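PDB 3MI6: alpha-galactosidase from Lactobacillus brevis, which probably catalyses the hydrolysis of terminal, non-reducing alpha-D-galactose residues in alpha-D-galactosides, as a member of glycosyl hydrolase family 36. Local coordinates for residues A201-H205 with L558-T563; D549-E555 with N581-R586; A574-V579 with R593-A597; A666-L672 with D726-F732. All blocks are in the same frame, centred on the assembly; numbering follows the deposited sequence.

Contact 1 (A201-H205 with L558-T563); sequences ARERH and LIQFGT
R204 reaches from a loop of the N-terminal domain to T563 on helix 553-566 of the barrel domain. Its CB begins beside T563, 4.1 Å from OG1. The chain first runs straight, then bends at chi3 (-66°), and this turn brings CD past the hydroxyl and delivers NE to it. The NE to T563 OG1 bond measures 2.8 Å, is nearly straight (166°) and lies close to the guanidinium plane, so the hydroxyl sits at the edge of the flat group. T563 OG1 in turn donates to I559 O one helical turn back, which leaves it well placed to accept from the arginine. Beyond NE, NH1 is held by G531 O and NH2 weakly by T547 O, while E203 CB lies over one face of the group and F534 adds a cation-pi contact.

The rest is van der Waals packing of aliphatic side chains on the loop backbone and the H205 ring. I559 lays CG1 3.6 Å from E203 O, and its CD1 extends on to the backbone of A201 and R202. L558 CB rests over the face of the H205 ring, 4.3 Å from the centroid, a CH-pi contact in which CD2 also touches CE1. G562 lets the loop come close: its CA is 3.6 Å from R204 O in a CA-H...O contact, where any side chain would collide with that carbonyl.

A buried arginine suits this place because polar atoms surround its nitrogens, while the branched aliphatic residues fill the remaining surface. Directional bonding at R204 and van der Waals packing by L558 and I559 thus fasten the loop to the helix.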
loop_
_atom_site.group_PDB
_atom_site.type_symbol
_atom_site.label_atom_id
_atom_site.label_comp_id
_atom_site.label_asym_id
_atom_site.label_seq_id
_atom_site.Cartn_x
_atom_site.Cartn_y
_atom_site.Cartn_z
ATOM N N ALA D 201 -25.763 16.083 -1.421
ATOM C CA ALA D 201 -24.986 16.887 -0.477
ATOM C C ALA D 201 -23.515 16.428 -0.297
ATOM O O ALA D 201 -22.786 16.998 0.504
ATOM C CB ALA D 201 -25.683 16.950 0.847
ATOM N N ARG D 202 -23.087 15.400 -1.030
ATOM C CA ARG D 202 -21.670 15.027 -1.085
ATOM C C ARG D 202 -21.285 14.369 -2.415
ATOM O O ARG D 202 -20.686 13.310 -2.435
ATOM C CB ARG D 202 -21.262 14.135 0.104
ATOM C CG ARG D 202 -22.395 13.389 0.740
ATOM C CD ARG D 202 -21.936 12.501 1.902
ATOM N NE ARG D 202 -21.489 11.211 1.384
ATOM C CZ ARG D 202 -22.002 10.023 1.701
ATOM N NH1 ARG D 202 -22.980 9.908 2.581
ATOM N NH2 ARG D 202 -21.494 8.934 1.138
ATOM N N GLU D 203 -21.617 15.012 -3.520
ATOM C CA GLU D 203 -21.369 14.439 -4.839
ATOM C C GLU D 203 -19.890 14.290 -5.220
ATOM O O GLU D 203 -19.033 15.092 -4.849
ATOM C CB GLU D 203 -22.075 15.262 -5.933
ATOM C CG GLU D 203 -23.593 15.321 -5.826
ATOM C CD GLU D 203 -24.089 16.425 -4.904
ATOM O OE1 GLU D 203 -23.463 16.647 -3.848
ATOM O OE2 GLU D 203 -25.111 17.069 -5.248
ATOM N N ARG D 204 -19.607 13.246 -5.980
ATOM C CA ARG D 204 -18.389 13.182 -6.772
ATOM C C ARG D 204 -17.056 13.211 -6.026
ATOM O O ARG D 204 -16.090 13.761 -6.537
ATOM C CB ARG D 204 -18.423 14.261 -7.868
ATOM C CG ARG D 204 -19.376 13.906 -9.001
ATOM C CD ARG D 204 -19.406 14.936 -10.108
ATOM N NE ARG D 204 -19.969 16.195 -9.636
ATOM C CZ ARG D 204 -21.253 16.368 -9.315
ATOM N NH1 ARG D 204 -22.108 15.347 -9.407
ATOM N NH2 ARG D 204 -21.681 17.556 -8.884
ATOM N N HIS D 205 -16.969 12.596 -4.852
ATOM C CA HIS D 205 -15.644 12.365 -4.253
ATOM C C HIS D 205 -14.864 11.389 -5.147
ATOM O O HIS D 205 -15.452 10.479 -5.736
ATOM C CB HIS D 205 -15.759 11.801 -2.831
ATOM C CG HIS D 205 -16.325 12.768 -1.837
ATOM N ND1 HIS D 205 -16.014 12.721 -0.493
ATOM C CD2 HIS D 205 -17.165 13.824 -1.995
ATOM C CE1 HIS D 205 -16.650 13.697 0.137
ATOM N NE2 HIS D 205 -17.354 14.381 -0.751
ATOM N N LEU D 558 -14.270 19.565 -1.315
ATOM C CA LEU D 558 -14.218 18.206 -1.834
ATOM C C LEU D 558 -15.044 18.051 -3.115
ATOM O O LEU D 558 -14.546 17.524 -4.106
ATOM C CB LEU D 558 -14.604 17.192 -0.765
ATOM C CG LEU D 558 -13.525 16.845 0.270
ATOM C CD1 LEU D 558 -13.034 18.071 1.009
ATOM C CD2 LEU D 558 -14.022 15.832 1.251
ATOM N N ILE D 559 -16.282 18.549 -3.110
ATOM C CA ILE D 559 -17.192 18.368 -4.241
ATOM C C ILE D 559 -16.679 19.033 -5.521
ATOM O O ILE D 559 -16.711 18.437 -6.599
ATOM C CB ILE D 559 -18.611 18.858 -3.914
ATOM C CG1 ILE D 559 -19.194 18.024 -2.773
ATOM C CG2 ILE D 559 -19.501 18.690 -5.114
ATOM C CD1 ILE D 559 -20.470 18.554 -2.153
ATOM N N GLN D 560 -16.184 20.260 -5.394
ATOM C CA GLN D 560 -15.630 20.988 -6.535
ATOM C C GLN D 560 -14.298 20.402 -7.045
ATOM O O GLN D 560 -14.078 20.258 -8.259
ATOM C CB GLN D 560 -15.516 22.473 -6.209
ATOM C CG GLN D 560 -16.887 23.107 -5.984
ATOM C CD GLN D 560 -16.820 24.575 -5.568
ATOM O OE1 GLN D 560 -17.710 25.078 -4.871
ATOM N NE2 GLN D 560 -15.768 25.266 -5.999
ATOM N N PHE D 561 -13.421 20.042 -6.117
ATOM C CA PHE D 561 -12.177 19.423 -6.505
ATOM C C PHE D 561 -12.477 18.221 -7.393
ATOM O O PHE D 561 -11.923 18.099 -8.481
ATOM C CB PHE D 561 -11.395 18.981 -5.279
ATOM C CG PHE D 561 -9.918 18.879 -5.517
ATOM C CD1 PHE D 561 -9.347 17.674 -5.872
ATOM C CD2 PHE D 561 -9.102 19.994 -5.387
ATOM C CE1 PHE D 561 -7.996 17.589 -6.081
ATOM C CE2 PHE D 561 -7.763 19.902 -5.601
ATOM C CZ PHE D 561 -7.210 18.700 -5.949
ATOM N N GLY D 562 -13.357 17.337 -6.933
ATOM C CA GLY D 562 -13.710 16.159 -7.701
ATOM C C GLY D 562 -14.393 16.499 -9.018
ATOM O O GLY D 562 -14.053 15.949 -10.069
ATOM N N THR D 563 -15.351 17.415 -8.979
ATOM C CA THR D 563 -16.053 17.773 -10.198
ATOM C C THR D 563 -15.084 18.258 -11.291
ATOM O O THR D 563 -15.254 17.919 -12.468
ATOM C CB THR D 563 -17.183 18.794 -9.921
ATOM O OG1 THR D 563 -18.105 18.226 -8.981
ATOM C CG2 THR D 563 -17.928 19.141 -11.201
#

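Contact 2 (D549-E555 with N581-R586); sequences DDTDAAE and NDQMGR
R586 NH1 makes two salt bridges, reaching D552 OD2 and E555 OE2 at 2.9 Å each. The bond to E555 is practically straight and both acceptors lie near the guanidinium plane, although NH1 approaches D552 OD2 from above the carboxylate. NE pairs with D726 of the second subunit, and E555 OE2 also accepts from H674 of that subunit. A leucine in place of R586 would probably leave D552 and E555 without their shared positive mate and D726 of the second subunit without its salt bridge.

Capping and turn bonds shape both segments. D552, with CG anti to its backbone nitrogen (chi1 176°), is the N-cap of helix 553-566 and accepts from E555 N at 3.0 Å through OD2. D550 OD1 takes D552 N in an Asx turn, and N581 OD1 takes M584 N at 2.8 Å in an Asx motif. Short acids and an asparagine suit such places because they can fold back on nearby backbone.

Van der Waals contact comes from selenomethionine M584, whose SE lies 3.8 Å from D552 CB, and from A554 CB beside R586 NH1.

The site links the loop carrying D549, the predicted proton donor, and the start of helix 553-566 to the loop between strand 572-576 and helix 590-597.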
loop_
_atom_site.group_PDB
_atom_site.type_symbol
_atom_site.label_atom_id
_atom_site.label_comp_id
_atom_site.label_asym_id
_atom_site.label_seq_id
_atom_site.Cartn_x
_atom_site.Cartn_y
_atom_site.Cartn_z
ATOM N N ASP D 549 -26.438 20.676 -3.432
ATOM C CA ASP D 549 -27.254 21.337 -2.431
ATOM C C ASP D 549 -26.423 21.664 -1.206
ATOM O O ASP D 549 -26.750 22.574 -0.440
ATOM C CB ASP D 549 -28.431 20.469 -2.022
ATOM C CG ASP D 549 -29.700 20.864 -2.721
ATOM O OD1 ASP D 549 -29.725 21.992 -3.258
ATOM O OD2 ASP D 549 -30.659 20.044 -2.739
ATOM N N ASP D 550 -25.352 20.908 -1.012
ATOM C CA ASP D 550 -24.416 21.210 0.052
ATOM C C ASP D 550 -23.641 22.473 -0.324
ATOM O O ASP D 550 -22.840 22.455 -1.264
ATOM C CB ASP D 550 -23.464 20.037 0.275
ATOM C CG ASP D 550 -22.612 20.210 1.511
ATOM O OD1 ASP D 550 -22.412 21.359 1.965
ATOM O OD2 ASP D 550 -22.141 19.189 2.052
ATOM N N THR D 551 -23.893 23.559 0.413
ATOM C CA THR D 551 -23.223 24.842 0.196
ATOM C C THR D 551 -22.278 25.206 1.346
ATOM O O THR D 551 -21.895 26.382 1.499
ATOM C CB THR D 551 -24.246 25.991 0.028
ATOM O OG1 THR D 551 -25.011 26.135 1.233
ATOM C CG2 THR D 551 -25.181 25.696 -1.111
ATOM N N ASP D 552 -21.923 24.214 2.170
ATOM C CA ASP D 552 -20.858 24.409 3.145
ATOM C C ASP D 552 -19.486 24.565 2.467
ATOM O O ASP D 552 -19.166 23.817 1.535
ATOM C CB ASP D 552 -20.784 23.246 4.121
ATOM C CG ASP D 552 -19.604 23.383 5.080
ATOM O OD1 ASP D 552 -19.669 24.246 5.976
ATOM O OD2 ASP D 552 -18.603 22.654 4.923
ATOM N N ALA D 553 -18.674 25.510 2.951
ATOM C CA ALA D 553 -17.341 25.752 2.380
ATOM C C ALA D 553 -16.438 24.506 2.374
ATOM O O ALA D 553 -15.898 24.125 1.333
ATOM C CB ALA D 553 -16.649 26.905 3.086
ATOM N N ALA D 554 -16.283 23.872 3.527
ATOM C CA ALA D 554 -15.440 22.691 3.630
ATOM C C ALA D 554 -15.901 21.551 2.728
ATOM O O ALA D 554 -15.097 20.951 2.044
ATOM C CB ALA D 554 -15.367 22.224 5.074
ATOM N N GLU D 555 -17.192 21.246 2.722
ATOM C CA GLU D 555 -17.707 20.168 1.891
ATOM C C GLU D 555 -17.555 20.470 0.395
ATOM O O GLU D 555 -17.278 19.571 -0.409
ATOM C CB GLU D 555 -19.178 19.907 2.212
ATOM C CG GLU D 555 -19.454 19.542 3.656
ATOM C CD GLU D 555 -18.804 18.226 4.080
ATOM O OE1 GLU D 555 -18.611 17.323 3.231
ATOM O OE2 GLU D 555 -18.505 18.090 5.288
ATOM N N ASN D 581 -24.216 26.136 8.724
ATOM C CA ASN D 581 -24.802 25.476 7.569
ATOM C C ASN D 581 -26.008 24.613 7.897
ATOM O O ASN D 581 -25.966 23.818 8.833
ATOM C CB ASN D 581 -23.726 24.641 6.873
ATOM C CG ASN D 581 -24.285 23.785 5.772
ATOM O OD1 ASN D 581 -24.654 22.629 5.994
ATOM N ND2 ASN D 581 -24.359 24.348 4.566
ATOM N N ASP D 582 -27.080 24.777 7.115
ATOM C CA ASP D 582 -28.357 24.085 7.360
ATOM C C ASP D 582 -28.320 22.579 7.027
ATOM O O ASP D 582 -29.111 21.800 7.566
ATOM C CB ASP D 582 -29.505 24.755 6.593
ATOM C CG ASP D 582 -29.557 26.273 6.795
ATOM O OD1 ASP D 582 -28.917 26.791 7.738
ATOM O OD2 ASP D 582 -30.239 26.954 5.993
ATOM N N GLN D 583 -27.400 22.175 6.147
ATOM C CA GLN D 583 -27.254 20.771 5.778
ATOM C C GLN D 583 -26.538 19.932 6.841
ATOM O O GLN D 583 -26.867 18.756 7.015
ATOM C CB GLN D 583 -26.545 20.613 4.421
ATOM C CG GLN D 583 -27.291 21.195 3.217
ATOM C CD GLN D 583 -26.980 22.678 2.952
ATOM O OE1 GLN D 583 -27.877 23.529 3.025
ATOM N NE2 GLN D 583 -25.717 22.987 2.619
HETATM N N MSE D 584 -25.573 20.516 7.555
HETATM C CA MSE D 584 -24.739 19.710 8.457
HETATM C C MSE D 584 -24.031 20.424 9.609
HETATM O O MSE D 584 -23.279 19.793 10.350
HETATM C CB MSE D 584 -23.735 18.893 7.650
HETATM C CG MSE D 584 -23.254 19.603 6.407
HETATM SE SE MSE D 584 -21.835 20.861 6.837
HETATM C CE MSE D 584 -20.691 19.571 7.746
ATOM N N GLY D 585 -24.261 21.725 9.750
ATOM C CA GLY D 585 -23.995 22.423 10.998
ATOM C C GLY D 585 -22.664 23.135 11.152
ATOM O O GLY D 585 -22.444 23.848 12.145
ATOM N N ARG D 586 -21.772 22.934 10.190
ATOM C CA ARG D 586 -20.449 23.537 10.255
ATOM C C ARG D 586 -20.552 25.068 10.257
ATOM O O ARG D 586 -21.482 25.636 9.700
ATOM C CB ARG D 586 -19.585 23.037 9.090
ATOM C CG ARG D 586 -18.298 23.799 8.892
ATOM C CD ARG D 586 -17.244 22.949 8.204
ATOM N NE ARG D 586 -17.204 21.597 8.745
ATOM C CZ ARG D 586 -17.510 20.488 8.056
ATOM N NH1 ARG D 586 -17.872 20.543 6.770
ATOM N NH2 ARG D 586 -17.440 19.303 8.657
#

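Contact 3 (A574-V579 with R593-A597); sequences AHVSAV and RGAVA
V576 and A597 form the close-packed centre where strand 572-576 lies against helix 590-597. V576 CG2 rests on G594 CA at 3.6 Å and stands 4.1 Å from A597 CB, while its other methyl, CG1, meets R593 CB. At the start of the strand segment A574 CB approaches A597 CB at 4.0 Å. Small residues suit this place: the alanines A574 and A597 let the short segment axes come within 7.6 Å, and the branched valine fills the space beside them. A574 points its CB toward the helix and V576 reaches it with its two methyls, whereas H575 leaves in the other direction, where its ND1 is bonded by E605.

Further along the chain, toward V579, the contact depends on one long side chain. R593 leaves the helix with CG anti to its own carbonyl carbon (chi1 -49°), and bends at chi3 to lie alongside the loop. S577 O comes 2.7 Å from R593 NE, and V579 CB lies over one face of the guanidinium, 3.7 Å from NH1. V579 is partly exposed, so packing here is looser than around V576. Exchanging R593 for an alanine would remove this chain and would probably open a gap beside S577 and V579 and take away the flat group that V579 rests on.

The strand and helix segments run at 165°, nearly antiparallel, as expected where a barrel strand is followed by the helix that returns outside it. With strand 601-604 next, they form a beta-alpha-beta unit of the closed parallel eight-stranded barrel, the TIM-barrel fold of the melibiase domain.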
loop_
_atom_site.group_PDB
_atom_site.type_symbol
_atom_site.label_atom_id
_atom_site.label_comp_id
_atom_site.label_asym_id
_atom_site.label_seq_id
_atom_site.Cartn_x
_atom_site.Cartn_y
_atom_site.Cartn_z
ATOM N N ALA D 574 -22.031 28.052 -7.604
ATOM C CA ALA D 574 -21.598 27.993 -6.214
ATOM C C ALA D 574 -22.093 29.216 -5.458
ATOM O O ALA D 574 -21.755 30.330 -5.814
ATOM C CB ALA D 574 -20.096 27.918 -6.140
ATOM N N HIS D 575 -22.889 29.023 -4.415
ATOM C CA HIS D 575 -23.387 30.169 -3.655
ATOM C C HIS D 575 -22.751 30.268 -2.260
ATOM O O HIS D 575 -22.538 29.267 -1.596
ATOM C CB HIS D 575 -24.912 30.120 -3.514
ATOM C CG HIS D 575 -25.653 29.997 -4.812
ATOM N ND1 HIS D 575 -26.989 29.650 -4.873
ATOM C CD2 HIS D 575 -25.258 30.189 -6.093
ATOM C CE1 HIS D 575 -27.381 29.621 -6.135
ATOM N NE2 HIS D 575 -26.352 29.947 -6.896
ATOM N N VAL D 576 -22.462 31.483 -1.814
ATOM C CA VAL D 576 -22.077 31.707 -0.429
ATOM C C VAL D 576 -23.312 31.588 0.447
ATOM O O VAL D 576 -24.271 32.332 0.260
ATOM C CB VAL D 576 -21.511 33.116 -0.224
ATOM C CG1 VAL D 576 -21.374 33.421 1.266
ATOM C CG2 VAL D 576 -20.179 33.279 -0.969
ATOM N N SER D 577 -23.296 30.661 1.404
ATOM C CA SER D 577 -24.494 30.405 2.206
ATOM C C SER D 577 -24.363 30.809 3.669
ATOM O O SER D 577 -23.315 31.251 4.116
ATOM C CB SER D 577 -24.920 28.945 2.106
ATOM O OG SER D 577 -23.999 28.120 2.780
ATOM N N ALA D 578 -25.453 30.672 4.408
ATOM C CA ALA D 578 -25.463 31.094 5.800
ATOM C C ALA D 578 -24.850 30.038 6.718
ATOM O O ALA D 578 -24.693 28.873 6.347
ATOM C CB ALA D 578 -26.884 31.442 6.244
ATOM N N VAL D 579 -24.543 30.458 7.936
ATOM C CA VAL D 579 -23.778 29.652 8.873
ATOM C C VAL D 579 -24.420 29.784 10.282
ATOM O O VAL D 579 -24.935 30.851 10.631
ATOM C CB VAL D 579 -22.295 30.121 8.791
ATOM C CG1 VAL D 579 -21.888 30.992 9.978
ATOM C CG2 VAL D 579 -21.350 28.946 8.561
ATOM N N ARG D 593 -16.075 30.853 2.827
ATOM C CA ARG D 593 -17.267 30.605 2.006
ATOM C C ARG D 593 -17.187 31.375 0.693
ATOM O O ARG D 593 -17.467 30.828 -0.376
ATOM C CB ARG D 593 -18.574 30.948 2.739
ATOM C CG ARG D 593 -18.663 30.363 4.117
ATOM C CD ARG D 593 -20.064 30.338 4.676
ATOM N NE ARG D 593 -20.715 31.648 4.827
ATOM C CZ ARG D 593 -20.620 32.443 5.892
ATOM N NH1 ARG D 593 -19.857 32.111 6.919
ATOM N NH2 ARG D 593 -21.280 33.592 5.916
ATOM N N GLY D 594 -16.796 32.643 0.779
ATOM C CA GLY D 594 -16.582 33.448 -0.405
ATOM C C GLY D 594 -15.526 32.849 -1.315
ATOM O O GLY D 594 -15.745 32.743 -2.528
ATOM N N ALA D 595 -14.399 32.434 -0.722
ATOM C CA ALA D 595 -13.200 32.033 -1.467
ATOM C C ALA D 595 -13.284 30.670 -2.157
ATOM O O ALA D 595 -12.623 30.442 -3.153
ATOM C CB ALA D 595 -11.960 32.108 -0.568
ATOM N N VAL D 596 -14.081 29.762 -1.616
ATOM C CA VAL D 596 -14.410 28.518 -2.315
ATOM C C VAL D 596 -15.413 28.775 -3.457
ATOM O O VAL D 596 -15.394 28.098 -4.465
ATOM C CB VAL D 596 -15.003 27.461 -1.340
ATOM C CG1 VAL D 596 -15.323 26.177 -2.059
ATOM C CG2 VAL D 596 -14.040 27.178 -0.195
ATOM N N ALA D 597 -16.272 29.775 -3.319
ATOM C CA ALA D 597 -17.290 30.028 -4.340
ATOM C C ALA D 597 -16.794 30.845 -5.541
ATOM O O ALA D 597 -17.415 30.823 -6.604
ATOM C CB ALA D 597 -18.552 30.655 -3.729
#

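Contact 4 (A666-L672 with D726-F732); sequences AARYQLL and DFYTQLF
The R668 guanidinium meets Q730 at its edge: NH1 donates to OE1 at 3.0 Å, in the plane of both flat groups and on a lone pair of the amide oxygen. The two side chains lie alongside one another with planes 48° apart, R668 extended from CG to NE and Q730 bent at chi2 (147°), which brings OE1 to NH1. The F732 ring turns its edge to A666 O and R668 CB, and also meets the F682 ring. The F727 ring carries D726 CB over one face, and Y669 lays CD1 3.4 Å from T729 OG1 while meeting W654 edge-to-face.

The strands themselves pair antiparallel. Hydrogen-bonded pairs A666-F732, R668-Q730 and Q670-Y728 are separated by the non-hydrogen-bonded pairs A667-L731 and Y669-T729. Q730 N to R668 O measures 2.8 Å. Beyond Q670 the ladder breaks in a G1 beta bulge, where F727 and Y728 both face Q670; F727 has positive phi (51°), and its N turns to L671 O at 2.7 Å.

The face with A667, Y669, T729 and L731 turns toward the barrel domain: Y669 OH is bonded to A595 O, and T729 OG1 to T592. Alanine at A667 leaves room for L731 CD1, 3.8 Å away, whereas the long residues R668 and Q730 suit their partly exposed places on the opposite face. Backbone bonds thus hold the strands, while the face of R668 and Q730 combines their polar pairing with the buried A666-F732 packing, and the other face, with Y669 and T729, joins this C-terminal sheet to the barrel.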
loop_
_atom_site.group_PDB
_atom_site.type_symbol
_atom_site.label_atom_id
_atom_site.label_comp_id
_atom_site.label_asym_id
_atom_site.label_seq_id
_atom_site.Cartn_x
_atom_site.Cartn_y
_atom_site.Cartn_z
ATOM N N ALA D 666 -4.405 31.887 -7.129
ATOM C CA ALA D 666 -4.240 30.618 -6.428
ATOM C C ALA D 666 -4.953 30.683 -5.086
ATOM O O ALA D 666 -5.210 31.758 -4.551
ATOM C CB ALA D 666 -2.763 30.313 -6.226
ATOM N N ALA D 667 -5.295 29.529 -4.542
ATOM C CA ALA D 667 -5.956 29.512 -3.254
ATOM C C ALA D 667 -5.543 28.259 -2.546
ATOM O O ALA D 667 -5.502 27.205 -3.160
ATOM C CB ALA D 667 -7.450 29.550 -3.425
ATOM N N ARG D 668 -5.206 28.393 -1.265
ATOM C CA ARG D 668 -4.914 27.268 -0.394
ATOM C C ARG D 668 -5.917 27.295 0.760
ATOM O O ARG D 668 -6.075 28.305 1.438
ATOM C CB ARG D 668 -3.503 27.395 0.142
ATOM C CG ARG D 668 -3.017 26.259 0.964
ATOM C CD ARG D 668 -1.580 26.546 1.372
ATOM N NE ARG D 668 -0.958 25.444 2.098
ATOM C CZ ARG D 668 -0.918 25.349 3.426
ATOM N NH1 ARG D 668 -1.466 26.290 4.181
ATOM N NH2 ARG D 668 -0.339 24.303 3.998
ATOM N N TYR D 669 -6.606 26.184 0.970
ATOM C CA TYR D 669 -7.547 26.056 2.065
ATOM C C TYR D 669 -7.051 24.966 2.995
ATOM O O TYR D 669 -6.734 23.871 2.555
ATOM C CB TYR D 669 -8.941 25.678 1.535
ATOM C CG TYR D 669 -9.383 26.468 0.323
ATOM C CD1 TYR D 669 -10.194 27.571 0.466
ATOM C CD2 TYR D 669 -8.965 26.122 -0.958
ATOM C CE1 TYR D 669 -10.586 28.306 -0.621
ATOM C CE2 TYR D 669 -9.354 26.850 -2.055
ATOM C CZ TYR D 669 -10.170 27.941 -1.882
ATOM O OH TYR D 669 -10.591 28.700 -2.960
ATOM N N GLN D 670 -6.974 25.257 4.284
ATOM C CA GLN D 670 -6.646 24.218 5.243
ATOM C C GLN D 670 -7.883 23.992 6.083
ATOM O O GLN D 670 -8.517 24.962 6.533
ATOM C CB GLN D 670 -5.465 24.626 6.110
ATOM C CG GLN D 670 -4.953 23.527 7.027
ATOM C CD GLN D 670 -3.794 24.000 7.925
ATOM O OE1 GLN D 670 -3.948 24.961 8.697
ATOM N NE2 GLN D 670 -2.630 23.329 7.817
ATOM N N LEU D 671 -8.247 22.727 6.286
ATOM C CA LEU D 671 -9.457 22.450 7.048
ATOM C C LEU D 671 -9.248 22.606 8.564
ATOM O O LEU D 671 -10.023 23.289 9.245
ATOM C CB LEU D 671 -10.016 21.076 6.710
ATOM C CG LEU D 671 -10.441 20.850 5.257
ATOM C CD1 LEU D 671 -10.959 19.421 5.076
ATOM C CD2 LEU D 671 -11.488 21.858 4.825
ATOM N N LEU D 672 -8.197 21.988 9.088
ATOM C CA LEU D 672 -7.974 21.969 10.519
ATOM C C LEU D 672 -6.651 22.647 10.769
ATOM O O LEU D 672 -5.667 22.348 10.098
ATOM C CB LEU D 672 -7.913 20.520 11.004
ATOM C CG LEU D 672 -9.150 19.948 11.714
ATOM C CD1 LEU D 672 -10.460 20.552 11.192
ATOM C CD2 LEU D 672 -9.167 18.430 11.652
ATOM N N ASP D 726 -9.822 27.306 11.969
ATOM C CA ASP D 726 -10.186 26.157 11.149
ATOM C C ASP D 726 -10.779 26.655 9.837
ATOM O O ASP D 726 -11.198 27.805 9.757
ATOM C CB ASP D 726 -11.138 25.235 11.901
ATOM C CG ASP D 726 -10.423 24.408 12.963
ATOM O OD1 ASP D 726 -9.185 24.248 12.883
ATOM O OD2 ASP D 726 -11.097 23.909 13.884
ATOM N N PHE D 727 -10.757 25.821 8.801
ATOM C CA PHE D 727 -11.301 26.205 7.503
ATOM C C PHE D 727 -10.736 27.558 7.041
ATOM O O PHE D 727 -11.473 28.541 6.846
ATOM C CB PHE D 727 -12.839 26.222 7.561
ATOM C CG PHE D 727 -13.415 25.189 8.493
ATOM C CD1 PHE D 727 -13.204 23.837 8.266
ATOM C CD2 PHE D 727 -14.143 25.567 9.606
ATOM C CE1 PHE D 727 -13.707 22.886 9.130
ATOM C CE2 PHE D 727 -14.653 24.613 10.466
ATOM C CZ PHE D 727 -14.433 23.274 10.228
ATOM N N TYR D 728 -9.417 27.592 6.874
ATOM C CA TYR D 728 -8.696 28.838 6.633
ATOM C C TYR D 728 -8.332 28.926 5.176
ATOM O O TYR D 728 -8.019 27.913 4.547
ATOM C CB TYR D 728 -7.412 28.902 7.463
ATOM C CG TYR D 728 -6.878 30.302 7.655
ATOM C CD1 TYR D 728 -7.287 31.083 8.738
ATOM C CD2 TYR D 728 -5.965 30.849 6.768
ATOM C CE1 TYR D 728 -6.802 32.369 8.932
ATOM C CE2 TYR D 728 -5.472 32.139 6.950
ATOM C CZ TYR D 728 -5.894 32.894 8.037
ATOM O OH TYR D 728 -5.414 34.173 8.227
ATOM N N THR D 729 -8.364 30.143 4.649
ATOM C CA THR D 729 -8.034 30.361 3.261
ATOM C C THR D 729 -6.915 31.365 3.073
ATOM O O THR D 729 -6.916 32.436 3.664
ATOM C CB THR D 729 -9.229 30.892 2.494
ATOM O OG1 THR D 729 -10.362 30.043 2.734
ATOM C CG2 THR D 729 -8.895 30.946 1.011
ATOM N N GLN D 730 -5.964 31.001 2.232
ATOM C CA GLN D 730 -4.936 31.905 1.766
ATOM C C GLN D 730 -5.079 32.076 0.247
ATOM O O GLN D 730 -4.996 31.113 -0.513
ATOM C CB GLN D 730 -3.570 31.351 2.144
ATOM C CG GLN D 730 -3.348 31.303 3.641
ATOM C CD GLN D 730 -2.485 30.132 4.087
ATOM O OE1 GLN D 730 -2.654 28.997 3.637
ATOM N NE2 GLN D 730 -1.575 30.399 5.002
ATOM N N LEU D 731 -5.310 33.317 -0.167
ATOM C CA LEU D 731 -5.507 33.690 -1.553
ATOM C C LEU D 731 -4.248 34.369 -2.077
ATOM O O LEU D 731 -3.581 35.097 -1.349
ATOM C CB LEU D 731 -6.656 34.676 -1.634
ATOM C CG LEU D 731 -7.787 34.499 -2.638
ATOM C CD1 LEU D 731 -8.407 33.105 -2.573
ATOM C CD2 LEU D 731 -8.813 35.568 -2.339
ATOM N N PHE D 732 -3.942 34.139 -3.347
ATOM C CA PHE D 732 -2.733 34.633 -3.973
ATOM C C PHE D 732 -3.029 35.212 -5.364
ATOM O O PHE D 732 -3.155 34.465 -6.338
ATOM C CB PHE D 732 -1.749 33.486 -4.130
ATOM C CG PHE D 732 -1.329 32.868 -2.834
ATOM C CD1 PHE D 732 -0.357 33.463 -2.047
ATOM C CD2 PHE D 732 -1.880 31.669 -2.410
ATOM C CE1 PHE D 732 0.037 32.881 -0.857
ATOM C CE2 PHE D 732 -1.476 31.087 -1.211
ATOM C CZ PHE D 732 -0.530 31.692 -0.439
#

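Overall arrangement
Contacts 1 and 2 share helix 553-566, with centres about 13 Å apart, and meet at D550 and A201; contact 2 includes the predicted proton donor D549, whose side chain lies about 5 Å from that of A201 and bonds to W200, a predicted substrate residue. Contact 3 is about 9 Å from contact 2, centre to centre, and T551 OG1 bonds to S577 OG at 2.7 Å to join them. Contact 4, away from the annotated sites, is about 13 Å between centres from contact 3 and about 17 Å from contact 2, which it touches through A554 and L671. The four therefore link N-terminal domain, barrel and C-terminal sheet; contacts 1, 2 and 4 also touch the second subunit.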